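Local coordinates for synaptonemal complex protein 2 (Mus musculus, PDB 5IWZ), which is a major component of the axial and lateral elements of synaptonemal complexes, needed for their assembly and for normal chromosome synapsis in meiosis, at residues 137-142 and 148-153; 153-158 and 181-186; 131-136 and 172-177; 56-61 and 107-112; 204-209 and 224-229. One frame throughout, in Å; residues are numbered along the deposited sequence.

Interaction 1 of 5, residues 137-142 and 148-153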
# COMPACT_ATOMS: atom_id res chain seq x y z
N MET A 137 -3.75 -2.26 12.59
CA MET A 137 -5.00 -2.99 12.34
C MET A 137 -5.37 -3.91 13.50
O MET A 137 -6.56 -4.11 13.76
CB MET A 137 -4.91 -3.81 11.04
CG MET A 137 -4.85 -2.97 9.76
SD MET A 137 -6.09 -1.65 9.62
CE MET A 137 -7.63 -2.57 9.89
N VAL A 138 -4.38 -4.48 14.20
CA VAL A 138 -4.65 -5.29 15.39
C VAL A 138 -5.34 -4.45 16.46
O VAL A 138 -6.27 -4.91 17.14
CB VAL A 138 -3.34 -5.91 15.92
CG1 VAL A 138 -3.51 -6.41 17.36
CG2 VAL A 138 -2.86 -7.05 15.00
N ILE A 139 -4.90 -3.20 16.64
CA ILE A 139 -5.55 -2.31 17.60
C ILE A 139 -6.95 -1.92 17.12
O ILE A 139 -7.89 -1.81 17.91
CB ILE A 139 -4.68 -1.06 17.82
CG1 ILE A 139 -3.30 -1.45 18.35
CG2 ILE A 139 -5.40 -0.08 18.76
CD1 ILE A 139 -2.25 -0.40 18.11
N TYR A 140 -7.09 -1.68 15.82
CA TYR A 140 -8.39 -1.31 15.27
C TYR A 140 -9.41 -2.41 15.54
O TYR A 140 -10.53 -2.12 15.97
CB TYR A 140 -8.22 -1.03 13.77
CG TYR A 140 -9.46 -0.69 12.97
CD1 TYR A 140 -10.32 -1.69 12.51
CD2 TYR A 140 -9.74 0.62 12.61
CE1 TYR A 140 -11.43 -1.39 11.74
CE2 TYR A 140 -10.84 0.93 11.84
CZ TYR A 140 -11.68 -0.08 11.41
OH TYR A 140 -12.78 0.22 10.65
N ASP A 141 -9.01 -3.68 15.36
CA ASP A 141 -9.94 -4.80 15.45
C ASP A 141 -10.23 -5.26 16.86
O ASP A 141 -11.09 -6.12 17.04
CB ASP A 141 -9.41 -5.99 14.64
CG ASP A 141 -9.33 -5.71 13.16
OD1 ASP A 141 -8.35 -6.14 12.52
OD2 ASP A 141 -10.25 -5.05 12.63
N ILE A 142 -9.54 -4.74 17.88
CA ILE A 142 -9.67 -5.31 19.22
C ILE A 142 -10.78 -4.70 20.06
O ILE A 142 -11.14 -5.29 21.09
CB ILE A 142 -8.34 -5.20 19.98
CG1 ILE A 142 -8.28 -6.24 21.09
CG2 ILE A 142 -8.17 -3.79 20.54
CD1 ILE A 142 -8.70 -7.62 20.62
N ASN A 148 -12.01 3.62 17.19
CA ASN A 148 -12.31 5.04 17.07
C ASN A 148 -11.04 5.88 17.04
O ASN A 148 -10.91 6.80 16.22
CB ASN A 148 -13.22 5.52 18.20
CG ASN A 148 -13.32 7.04 18.24
OD1 ASN A 148 -14.01 7.65 17.42
ND2 ASN A 148 -12.58 7.66 19.17
N GLN A 149 -10.09 5.59 17.93
CA GLN A 149 -8.87 6.39 17.98
C GLN A 149 -8.04 6.20 16.73
O GLN A 149 -7.44 7.15 16.22
CB GLN A 149 -8.05 6.07 19.23
CG GLN A 149 -8.72 6.52 20.52
CD GLN A 149 -7.82 6.39 21.74
OE1 GLN A 149 -6.60 6.54 21.65
NE2 GLN A 149 -8.42 6.09 22.89
N VAL A 150 -7.98 4.97 16.21
CA VAL A 150 -7.21 4.73 14.99
C VAL A 150 -7.79 5.52 13.83
O VAL A 150 -7.05 6.21 13.11
CB VAL A 150 -7.13 3.22 14.69
CG1 VAL A 150 -6.54 3.01 13.31
CG2 VAL A 150 -6.27 2.51 15.72
N LEU A 151 -9.11 5.45 13.64
CA LEU A 151 -9.78 6.21 12.58
C LEU A 151 -9.50 7.70 12.72
O LEU A 151 -9.14 8.37 11.75
CB LEU A 151 -11.30 5.97 12.63
CG LEU A 151 -12.12 5.02 11.74
CD1 LEU A 151 -11.40 4.55 10.49
CD2 LEU A 151 -12.66 3.84 12.54
N GLU A 152 -9.66 8.22 13.94
CA GLU A 152 -9.59 9.66 14.16
C GLU A 152 -8.18 10.20 13.92
O GLU A 152 -8.00 11.29 13.36
CB GLU A 152 -10.05 10.01 15.58
CG GLU A 152 -11.53 9.88 15.80
CD GLU A 152 -12.31 10.73 14.83
OE1 GLU A 152 -11.96 11.93 14.70
OE2 GLU A 152 -13.25 10.22 14.18
N SER A 153 -7.18 9.45 14.35
CA SER A 153 -5.79 9.90 14.26
C SER A 153 -5.16 9.63 12.90
O SER A 153 -4.41 10.46 12.40
CB SER A 153 -4.97 9.22 15.36
OG SER A 153 -5.53 9.51 16.63
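Y140 reaches across from helix 123-141 to V150 and L151 on helix 144-163. Its CB starts out beside the other helix, not facing it. CG lies anti to the backbone N (chi1 177°), and this carries the ring toward the partner. CD2 meets the methyl V150 CG1 at 4.1 Å, near the ring plane and at the ring edge. CE2 comes next, at 3.5 Å from L151 CD2. The second methyl, L151 CD1, lies in the ring plane, 3.9 Å from Y140 CE2. At the tip, Y140 OH is 4.1 Å from L151 CD2. The two helices are consecutive and form a helical hairpin of the armadillo-repeat-like domain. The axes of these short helical segments pass 9.0 Å apart and run at 128° to each other. Only five residues separate the two segments. The tyrosine hydroxyl has a weak hydrogen bond to M182 O on helix 169-185. With alanine in place of Y140, the L151 methyls would probably face a gap and M182 O would lose that hydroxyl. V150 faces helix 123-141 directly. Its CG2 meets I139 CG2 at 4.1 Å, which extends the apolar seam beyond the tyrosine.

Interaction 2 of 5, residues 153-158 and 181-186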
# COMPACT_ATOMS: atom_id res chain seq x y z
N SER A 153 -7.18 9.45 14.35
CA SER A 153 -5.79 9.90 14.26
C SER A 153 -5.16 9.63 12.90
O SER A 153 -4.41 10.46 12.40
CB SER A 153 -4.97 9.22 15.36
OG SER A 153 -5.53 9.51 16.63
N PHE A 154 -5.44 8.47 12.29
CA PHE A 154 -4.65 8.02 11.15
C PHE A 154 -5.28 8.27 9.78
O PHE A 154 -4.53 8.37 8.81
CB PHE A 154 -4.29 6.53 11.29
CG PHE A 154 -3.03 6.31 12.07
CD1 PHE A 154 -1.79 6.42 11.45
CD2 PHE A 154 -3.07 6.02 13.43
CE1 PHE A 154 -0.62 6.22 12.16
CE2 PHE A 154 -1.90 5.82 14.15
CZ PHE A 154 -0.68 5.92 13.52
N ILE A 155 -6.62 8.42 9.67
CA ILE A 155 -7.20 8.84 8.39
C ILE A 155 -6.57 10.14 7.87
O ILE A 155 -6.18 10.18 6.70
CB ILE A 155 -8.74 8.92 8.49
CG1 ILE A 155 -9.34 7.56 8.78
CG2 ILE A 155 -9.32 9.51 7.22
CD1 ILE A 155 -9.04 6.55 7.75
N PRO A 156 -6.44 11.21 8.68
CA PRO A 156 -5.74 12.40 8.16
C PRO A 156 -4.27 12.17 7.84
O PRO A 156 -3.76 12.74 6.87
CB PRO A 156 -5.92 13.45 9.28
CG PRO A 156 -6.39 12.70 10.46
CD PRO A 156 -7.10 11.49 9.97
N GLN A 157 -3.57 11.36 8.64
CA GLN A 157 -2.16 11.08 8.38
C GLN A 157 -1.98 10.37 7.04
O GLN A 157 -1.09 10.71 6.26
CB GLN A 157 -1.58 10.20 9.49
CG GLN A 157 -1.52 10.83 10.87
CD GLN A 157 -0.34 11.78 11.03
OE1 GLN A 157 0.60 11.76 10.23
NE2 GLN A 157 -0.40 12.64 12.05
N ILE A 158 -2.80 9.36 6.79
CA ILE A 158 -2.67 8.59 5.55
C ILE A 158 -2.99 9.45 4.33
O ILE A 158 -2.27 9.40 3.32
CB ILE A 158 -3.54 7.32 5.62
CG1 ILE A 158 -3.00 6.42 6.74
CG2 ILE A 158 -3.57 6.60 4.25
CD1 ILE A 158 -3.81 5.15 6.99
N LEU A 181 -9.36 -0.31 3.96
CA LEU A 181 -9.79 -1.38 4.85
C LEU A 181 -10.43 -0.83 6.12
O LEU A 181 -11.47 -1.34 6.57
CB LEU A 181 -8.59 -2.27 5.18
CG LEU A 181 -8.75 -3.44 6.14
CD1 LEU A 181 -9.48 -4.58 5.44
CD2 LEU A 181 -7.38 -3.91 6.61
N MET A 182 -9.85 0.22 6.70
CA MET A 182 -10.43 0.80 7.91
C MET A 182 -11.79 1.43 7.62
O MET A 182 -12.73 1.29 8.42
CB MET A 182 -9.48 1.84 8.50
CG MET A 182 -8.14 1.25 8.92
SD MET A 182 -7.07 2.34 9.88
CE MET A 182 -7.03 3.84 8.93
N LEU A 183 -11.90 2.13 6.50
CA LEU A 183 -13.19 2.70 6.15
C LEU A 183 -14.21 1.61 5.85
O LEU A 183 -15.40 1.81 6.08
CB LEU A 183 -13.02 3.64 4.96
CG LEU A 183 -12.05 4.81 5.16
CD1 LEU A 183 -11.78 5.48 3.82
CD2 LEU A 183 -12.63 5.81 6.15
N ASP A 184 -13.75 0.44 5.39
CA ASP A 184 -14.66 -0.63 4.97
C ASP A 184 -15.54 -1.11 6.11
O ASP A 184 -16.74 -1.35 5.92
CB ASP A 184 -13.88 -1.81 4.38
CG ASP A 184 -14.80 -2.86 3.77
OD1 ASP A 184 -15.79 -2.45 3.12
OD2 ASP A 184 -14.54 -4.08 3.93
N ARG A 185 -14.96 -1.31 7.30
CA ARG A 185 -15.77 -1.79 8.42
C ARG A 185 -16.78 -0.74 8.87
O ARG A 185 -17.96 -1.04 9.09
CB ARG A 185 -14.86 -2.22 9.57
CG ARG A 185 -15.61 -2.49 10.87
CD ARG A 185 -15.59 -1.27 11.77
NE ARG A 185 -16.42 -1.43 12.97
CZ ARG A 185 -17.50 -0.70 13.24
NH1 ARG A 185 -17.89 0.25 12.40
NH2 ARG A 185 -18.19 -0.92 14.35
N ILE A 186 -16.33 0.51 9.02
CA ILE A 186 -17.18 1.59 9.51
C ILE A 186 -18.37 1.83 8.59
O ILE A 186 -19.48 2.11 9.05
CB ILE A 186 -16.35 2.88 9.69
CG1 ILE A 186 -16.92 3.74 10.82
CG2 ILE A 186 -16.31 3.68 8.39
CD1 ILE A 186 -16.64 3.21 12.21
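I155 and I158 on helix 144-163 meet M182 and L183 on helix 169-185. The contact across the helices is apolar. M182 supplies the central group, its terminal methyl. M182 CE lies 3.6 Å from I155 CD1 and 4.0 Å from I158 CD1. The chain is extended at chi2 and then bent at chi3 (-50°), which turns CE to where both isoleucine tips can touch it. The ends of I158 and M182 meet head-on. I155 instead runs alongside M182, pointing the other way. I155 CD1 has a second neighbour in L183 CD2 at 4.0 Å, met obliquely.

Hydrogen bonds do not cross between these segments. The polar bonds of Q157 lead elsewhere: NE2 donates to E108 OE1 and OE1 accepts from K111 NZ. In the backbone, the N of P156 has no bond to the preceding turn, and helix 144-163 is kinked there. I158 N still bonds to F154 O at 2.8 Å.

The axes of these short helical segments are 11.7 Å apart and cross at -138°, roughly antiparallel. Such packing of consecutive helices through apolar side chains is consistent with the armadillo-repeat-like domain.

Interaction 3 of 5, residues 131-136 and 172-177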
# COMPACT_ATOMS: atom_id res chain seq x y z
N ASP A 131 4.70 -3.18 8.67
CA ASP A 131 4.62 -3.71 10.04
C ASP A 131 3.91 -2.75 10.98
O ASP A 131 3.16 -3.18 11.87
CB ASP A 131 6.03 -4.00 10.57
CG ASP A 131 6.71 -5.13 9.81
OD1 ASP A 131 6.00 -6.02 9.28
OD2 ASP A 131 7.96 -5.10 9.72
N LEU A 132 4.14 -1.45 10.81
CA LEU A 132 3.46 -0.47 11.65
C LEU A 132 1.95 -0.51 11.42
O LEU A 132 1.16 -0.55 12.37
CB LEU A 132 4.02 0.92 11.37
CG LEU A 132 3.49 2.08 12.22
CD1 LEU A 132 4.09 2.06 13.60
CD2 LEU A 132 3.80 3.39 11.56
N PHE A 133 1.52 -0.50 10.15
CA PHE A 133 0.09 -0.53 9.87
C PHE A 133 -0.53 -1.85 10.29
O PHE A 133 -1.66 -1.85 10.79
CB PHE A 133 -0.17 -0.24 8.39
CG PHE A 133 -0.05 1.22 8.04
CD1 PHE A 133 -0.77 2.17 8.74
CD2 PHE A 133 0.79 1.63 7.01
CE1 PHE A 133 -0.65 3.52 8.43
CE2 PHE A 133 0.91 2.98 6.70
CZ PHE A 133 0.19 3.93 7.41
N ASP A 134 0.20 -2.97 10.15
CA ASP A 134 -0.29 -4.26 10.63
C ASP A 134 -0.61 -4.20 12.12
O ASP A 134 -1.64 -4.71 12.57
CB ASP A 134 0.74 -5.37 10.38
CG ASP A 134 0.82 -5.79 8.91
OD1 ASP A 134 -0.14 -5.55 8.15
OD2 ASP A 134 1.84 -6.39 8.52
N LEU A 135 0.28 -3.59 12.91
CA LEU A 135 -0.01 -3.40 14.32
C LEU A 135 -1.20 -2.46 14.50
O LEU A 135 -2.05 -2.70 15.36
CB LEU A 135 1.24 -2.87 15.03
CG LEU A 135 1.15 -2.55 16.52
CD1 LEU A 135 0.47 -3.67 17.32
CD2 LEU A 135 2.57 -2.23 17.08
N LEU A 136 -1.28 -1.39 13.70
CA LEU A 136 -2.46 -0.52 13.76
C LEU A 136 -3.75 -1.31 13.54
O LEU A 136 -4.76 -1.06 14.20
CB LEU A 136 -2.34 0.58 12.70
CG LEU A 136 -2.30 2.08 13.03
CD1 LEU A 136 -3.02 2.83 11.91
CD2 LEU A 136 -2.88 2.42 14.40
N GLN A 172 2.88 4.72 -0.22
CA GLN A 172 1.54 5.26 -0.36
C GLN A 172 0.54 4.16 -0.66
O GLN A 172 -0.56 4.15 -0.09
CB GLN A 172 1.52 6.34 -1.45
CG GLN A 172 2.43 7.51 -1.13
CD GLN A 172 2.59 8.45 -2.30
OE1 GLN A 172 2.60 8.02 -3.44
NE2 GLN A 172 2.73 9.74 -2.01
N GLN A 173 0.91 3.19 -1.51
CA GLN A 173 -0.03 2.11 -1.84
C GLN A 173 -0.38 1.29 -0.60
O GLN A 173 -1.54 0.91 -0.40
CB GLN A 173 0.56 1.20 -2.94
CG GLN A 173 0.60 1.83 -4.32
CD GLN A 173 1.36 0.99 -5.37
OE1 GLN A 173 2.01 -0.02 -5.04
NE2 GLN A 173 1.28 1.42 -6.64
N GLU A 174 0.62 1.01 0.24
CA GLU A 174 0.39 0.26 1.46
C GLU A 174 -0.52 1.04 2.42
O GLU A 174 -1.46 0.48 3.00
CB GLU A 174 1.74 -0.06 2.11
CG GLU A 174 1.67 -0.54 3.55
CD GLU A 174 0.93 -1.85 3.68
OE1 GLU A 174 0.76 -2.56 2.65
OE2 GLU A 174 0.48 -2.17 4.81
N ALA A 175 -0.25 2.33 2.60
CA ALA A 175 -1.05 3.13 3.52
C ALA A 175 -2.48 3.32 3.01
O ALA A 175 -3.45 3.19 3.77
CB ALA A 175 -0.40 4.49 3.74
N LEU A 176 -2.62 3.63 1.72
CA LEU A 176 -3.93 3.86 1.15
C LEU A 176 -4.81 2.62 1.26
O LEU A 176 -6.01 2.71 1.53
CB LEU A 176 -3.77 4.30 -0.31
CG LEU A 176 -5.01 4.60 -1.14
CD1 LEU A 176 -5.86 5.58 -0.37
CD2 LEU A 176 -4.61 5.18 -2.51
N LYS A 177 -4.22 1.44 1.10
CA LYS A 177 -5.03 0.22 1.16
C LYS A 177 -5.44 -0.09 2.59
O LYS A 177 -6.57 -0.56 2.83
CB LYS A 177 -4.26 -0.93 0.52
CG LYS A 177 -4.44 -2.27 1.15
CD LYS A 177 -3.63 -3.33 0.37
CE LYS A 177 -2.17 -2.92 0.27
NZ LYS A 177 -1.46 -3.50 -0.91
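F133, E174 and A175 carry this contact between helix 123-141 and helix 169-185 in the armadillo-repeat-like domain. F133 points toward the partner helix and is buried. The far end of its ring rests by A175, with CE2 at 3.6 Å and CZ at 3.8 Å from A175 CB. The methyl approaches the ring obliquely. L136 CD1, from the same helix, lies at the ring edge in its plane, and I158 of helix 144-163 also touches the ring. E174 runs past F133 in the opposite direction. Its chain bends at chi2 (63°) and its carboxylate plane is turned 43° from the ring. The charge is met by K178 NZ, in a salt bridge to E174 OE2. K178 NZ also makes a long, weak ion pair with D134 OD1, and may offset the like charges of D134 and E174. A serine in place of F133 would probably leave a gap beside A175 and take away one apolar neighbour of I158. On the carboxylate side, E174 OE2 comes to 4.1 Å from F133 CB.

Interaction 4 of 5, residues 56-61 and 107-112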
# COMPACT_ATOMS: atom_id res chain seq x y z
N LEU A 56 12.11 2.49 23.30
CA LEU A 56 12.94 1.70 22.39
C LEU A 56 12.65 2.03 20.93
O LEU A 56 13.58 2.24 20.13
CB LEU A 56 12.72 0.22 22.70
CG LEU A 56 13.50 -0.80 21.87
CD1 LEU A 56 14.94 -0.57 22.28
CD2 LEU A 56 13.05 -2.24 22.22
N ILE A 57 11.37 2.16 20.55
CA ILE A 57 11.05 2.42 19.14
C ILE A 57 11.55 3.80 18.70
O ILE A 57 12.13 3.95 17.62
CB ILE A 57 9.55 2.24 18.91
CG1 ILE A 57 9.19 0.75 18.90
CG2 ILE A 57 9.13 2.92 17.61
CD1 ILE A 57 7.69 0.51 19.01
N CYS A 58 11.35 4.83 19.54
CA CYS A 58 11.82 6.17 19.21
C CYS A 58 13.35 6.20 19.08
O CYS A 58 13.89 6.87 18.19
CB CYS A 58 11.35 7.17 20.26
SG CYS A 58 9.55 7.49 20.23
N ARG A 59 14.05 5.50 19.97
CA ARG A 59 15.51 5.46 19.85
C ARG A 59 15.95 4.82 18.55
O ARG A 59 16.80 5.36 17.84
CB ARG A 59 16.11 4.70 21.02
CG ARG A 59 17.61 4.55 20.89
CD ARG A 59 18.14 3.65 21.98
NE ARG A 59 18.24 2.25 21.58
CZ ARG A 59 18.37 1.25 22.46
NH1 ARG A 59 18.39 1.53 23.75
NH2 ARG A 59 18.47 -0.01 22.05
N GLU A 60 15.42 3.64 18.23
CA GLU A 60 15.81 2.95 17.00
C GLU A 60 15.43 3.76 15.76
O GLU A 60 16.18 3.78 14.78
CB GLU A 60 15.20 1.55 16.97
CG GLU A 60 15.74 0.64 18.08
CD GLU A 60 17.28 0.56 18.09
OE1 GLU A 60 17.92 0.93 19.10
OE2 GLU A 60 17.87 0.17 17.05
N LEU A 61 14.26 4.42 15.77
CA LEU A 61 13.92 5.33 14.67
C LEU A 61 14.96 6.44 14.54
O LEU A 61 15.44 6.72 13.44
CB LEU A 61 12.52 5.91 14.88
CG LEU A 61 11.39 4.88 14.67
CD1 LEU A 61 10.02 5.43 15.05
CD2 LEU A 61 11.40 4.42 13.21
N PHE A 107 4.82 7.02 13.92
CA PHE A 107 4.63 7.34 12.51
C PHE A 107 5.19 8.72 12.17
O PHE A 107 5.83 8.89 11.13
CB PHE A 107 3.13 7.28 12.17
CG PHE A 107 2.83 7.64 10.76
CD1 PHE A 107 3.11 6.75 9.74
CD2 PHE A 107 2.25 8.86 10.46
CE1 PHE A 107 2.82 7.08 8.42
CE2 PHE A 107 1.96 9.19 9.16
CZ PHE A 107 2.24 8.30 8.13
N GLU A 108 4.95 9.71 13.03
CA GLU A 108 5.55 11.03 12.85
C GLU A 108 7.07 10.96 12.84
O GLU A 108 7.73 11.59 12.01
CB GLU A 108 5.09 11.98 13.96
CG GLU A 108 3.61 12.35 13.94
CD GLU A 108 3.29 13.44 12.95
OE1 GLU A 108 2.11 13.84 12.86
OE2 GLU A 108 4.22 13.91 12.25
N ASN A 109 7.64 10.22 13.79
CA ASN A 109 9.09 10.02 13.87
C ASN A 109 9.64 9.14 12.76
O ASN A 109 10.86 8.97 12.68
CB ASN A 109 9.46 9.41 15.22
CG ASN A 109 9.21 10.37 16.38
OD1 ASN A 109 9.15 11.59 16.19
ND2 ASN A 109 9.07 9.83 17.59
N SER A 110 8.79 8.57 11.92
CA SER A 110 9.21 7.82 10.74
C SER A 110 9.22 8.69 9.49
O SER A 110 9.63 8.21 8.43
CB SER A 110 8.28 6.62 10.50
OG SER A 110 8.29 5.74 11.61
N LYS A 111 8.78 9.94 9.59
CA LYS A 111 8.56 10.72 8.38
C LYS A 111 9.87 11.10 7.72
O LYS A 111 9.97 11.07 6.48
CB LYS A 111 7.70 11.94 8.69
CG LYS A 111 6.23 11.55 9.00
CD LYS A 111 5.37 12.75 9.44
CE LYS A 111 3.90 12.51 9.10
NZ LYS A 111 2.98 13.41 9.87
N GLU A 112 10.88 11.44 8.51
CA GLU A 112 12.20 11.72 7.95
C GLU A 112 12.75 10.52 7.19
O GLU A 112 13.33 10.66 6.11
CB GLU A 112 13.16 12.14 9.07
CG GLU A 112 14.55 12.53 8.60
CD GLU A 112 15.44 13.06 9.72
OE1 GLU A 112 14.98 13.94 10.49
OE2 GLU A 112 16.60 12.61 9.83
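L61 on helix 49-63 lies over the loop that follows helix 99-108, where it overlaps N109 and S110. Both of its branches reach the serine. L61 CD2 is 3.7 Å from S110 OG and L61 CD1 is 3.9 Å from the same oxygen. CD1 also meets N109 CB at 4.0 Å, and the two side chains cross at about a right angle. L61 CG is anti to the carbonyl carbon (chi1 -71°), which directs the branched end at the loop. One turn earlier, C58 SG sits 3.6 Å from N109 ND2. This is a touch and not a hydrogen bond.

The loop is a type I beta turn from E108 to K111. It joins helix 99-108 to helix 111-115 within the armadillo-repeat-like domain. Its ends are tied by a salt bridge, K111 NZ to E108 OE2 at 2.7 Å, with the lysine above the carboxylate plane. Both of these side chains also bond to Q157 of helix 144-163.

The hydroxyl beside L61 is not left without a partner, since S110 OG is hydrogen-bonded to W106 O. The contact sets the L61 methyls and C58 SG against a mix of carbon and polar atoms of the turn, and no hydrogen bond joins the two segments. Its hold is van der Waals packing, and the charged pairs do not cross between the segments.

Interaction 5 of 5, residues 204-209 and 224-229; sequences SNMGER and EALCRM
L226 of helix 216-229 meets M206 and G207 of helix 197-212, and the flat group near it in sequence is the guanidinium of R228. This has E224 CD at its edge, in plane. R228 NH1 and E224 OE2 are 2.6 Å apart in a salt bridge, but the hydrogen bond is weak, with an N-H...O angle of 120°. This pair links successive turns of helix 216-229. R228 NH2 also pairs with D184 of helix 169-185.

The contact itself depends on the fork of L226. CG is anti to the carbonyl carbon (chi1 -68°), and the two methyls spread over the neighbouring helix. L226 CD2 meets M206 CB at 4.1 Å. L226 CD1 reaches the backbone instead, 4.1 Å from G207 N, where no side chain intervenes. The rest of M206 bends at chi3 and packs on C159 and I163 of helix 144-163. These are two consecutive helices packed as a hairpin. No hydrogen bond joins the segments. The contact is van der Waals packing of the L226 methyls, and the E224-R228 pair takes no part in it.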
# COMPACT_ATOMS: atom_id res chain seq x y z
N SER A 204 -9.94 17.57 -1.06
CA SER A 204 -9.78 18.35 -2.28
C SER A 204 -8.40 18.12 -2.89
O SER A 204 -8.27 17.96 -4.12
CB SER A 204 -10.00 19.84 -1.97
OG SER A 204 -10.16 20.56 -3.17
N ASN A 205 -7.35 18.08 -2.06
CA ASN A 205 -6.02 17.80 -2.59
C ASN A 205 -5.89 16.36 -3.07
O ASN A 205 -5.07 16.08 -3.95
CB ASN A 205 -4.96 18.13 -1.55
CG ASN A 205 -5.03 19.57 -1.09
OD1 ASN A 205 -5.36 20.47 -1.86
ND2 ASN A 205 -4.75 19.80 0.18
N MET A 206 -6.68 15.45 -2.51
CA MET A 206 -6.69 14.08 -3.01
C MET A 206 -7.25 14.02 -4.43
O MET A 206 -6.66 13.38 -5.31
CB MET A 206 -7.48 13.18 -2.07
CG MET A 206 -6.83 13.06 -0.70
SD MET A 206 -7.68 11.86 0.31
CE MET A 206 -6.64 10.42 -0.04
N GLY A 207 -8.38 14.70 -4.66
CA GLY A 207 -8.91 14.79 -6.02
C GLY A 207 -7.90 15.33 -7.01
O GLY A 207 -7.69 14.75 -8.08
N GLU A 208 -7.28 16.47 -6.69
CA GLU A 208 -6.20 17.02 -7.52
C GLU A 208 -5.14 15.97 -7.78
O GLU A 208 -4.60 15.87 -8.90
CB GLU A 208 -5.54 18.21 -6.82
CG GLU A 208 -6.15 19.56 -7.07
CD GLU A 208 -5.28 20.69 -6.51
OE1 GLU A 208 -4.04 20.60 -6.61
OE2 GLU A 208 -5.82 21.66 -5.96
N ARG A 209 -4.84 15.18 -6.76
CA ARG A 209 -3.73 14.24 -6.81
C ARG A 209 -4.00 13.10 -7.79
O ARG A 209 -3.06 12.61 -8.43
CB ARG A 209 -3.44 13.71 -5.41
CG ARG A 209 -2.55 12.50 -5.34
CD ARG A 209 -1.15 12.85 -5.61
NE ARG A 209 -0.28 11.84 -5.02
CZ ARG A 209 1.01 11.71 -5.30
NH1 ARG A 209 1.59 12.53 -6.17
NH2 ARG A 209 1.66 10.77 -4.70
N GLU A 224 -11.53 5.40 -4.51
CA GLU A 224 -12.24 4.53 -3.58
C GLU A 224 -12.36 5.17 -2.21
O GLU A 224 -13.43 5.14 -1.60
CB GLU A 224 -11.55 3.17 -3.46
CG GLU A 224 -12.14 2.30 -2.34
CD GLU A 224 -11.41 0.97 -2.16
OE1 GLU A 224 -10.48 0.68 -2.94
OE2 GLU A 224 -11.79 0.20 -1.24
N ALA A 225 -11.26 5.76 -1.72
CA ALA A 225 -11.33 6.43 -0.43
C ALA A 225 -12.34 7.59 -0.47
O ALA A 225 -13.16 7.73 0.44
CB ALA A 225 -9.94 6.93 -0.01
N LEU A 226 -12.28 8.41 -1.52
CA LEU A 226 -13.20 9.54 -1.62
C LEU A 226 -14.64 9.08 -1.66
O LEU A 226 -15.52 9.72 -1.06
CB LEU A 226 -12.87 10.41 -2.84
CG LEU A 226 -11.53 11.17 -2.81
CD1 LEU A 226 -11.23 11.83 -4.15
CD2 LEU A 226 -11.45 12.20 -1.66
N CYS A 227 -14.92 7.96 -2.33
CA CYS A 227 -16.29 7.48 -2.41
C CYS A 227 -16.75 6.79 -1.13
O CYS A 227 -17.95 6.81 -0.82
CB CYS A 227 -16.46 6.56 -3.63
SG CYS A 227 -16.29 7.42 -5.24
N ARG A 228 -15.83 6.18 -0.38
CA ARG A 228 -16.20 5.62 0.91
C ARG A 228 -16.51 6.71 1.93
O ARG A 228 -17.35 6.51 2.82
CB ARG A 228 -15.08 4.73 1.46
CG ARG A 228 -14.73 3.52 0.59
CD ARG A 228 -13.78 2.56 1.32
NE ARG A 228 -14.57 1.45 1.83
CZ ARG A 228 -14.64 0.26 1.26
NH1 ARG A 228 -13.91 -0.00 0.18
NH2 ARG A 228 -15.42 -0.66 1.79
N MET A 229 -15.85 7.87 1.83
CA MET A 229 -16.03 8.95 2.79
C MET A 229 -17.10 9.97 2.38
O MET A 229 -17.36 10.90 3.15
CB MET A 229 -14.70 9.69 3.03
CG MET A 229 -13.61 8.80 3.62
SD MET A 229 -12.18 9.72 4.24
CE MET A 229 -11.54 10.41 2.71

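Overall arrangement
From the N terminus, interaction 4 closes first, bringing helix 49-63 to the turn after helix 99-108. Interaction 3 then opens on helix 123-141. Interaction 1 is nested inside its loop and closes the short hairpin to helix 144-163. Interaction 2 starts at S153, shared with interaction 1. It crosses interaction 3, since their segments alternate along the chain: 131-136, 153-158, 172-177, 181-186. The three together tie helices 123-141, 144-163 and 169-185 into one packed group. F107 links interaction 4 to this group by packing on L132. Interaction 5 follows in series, joining helices 197-212 and 216-229. It meets interaction 2 where L183 packs on M229, so the helical array continues.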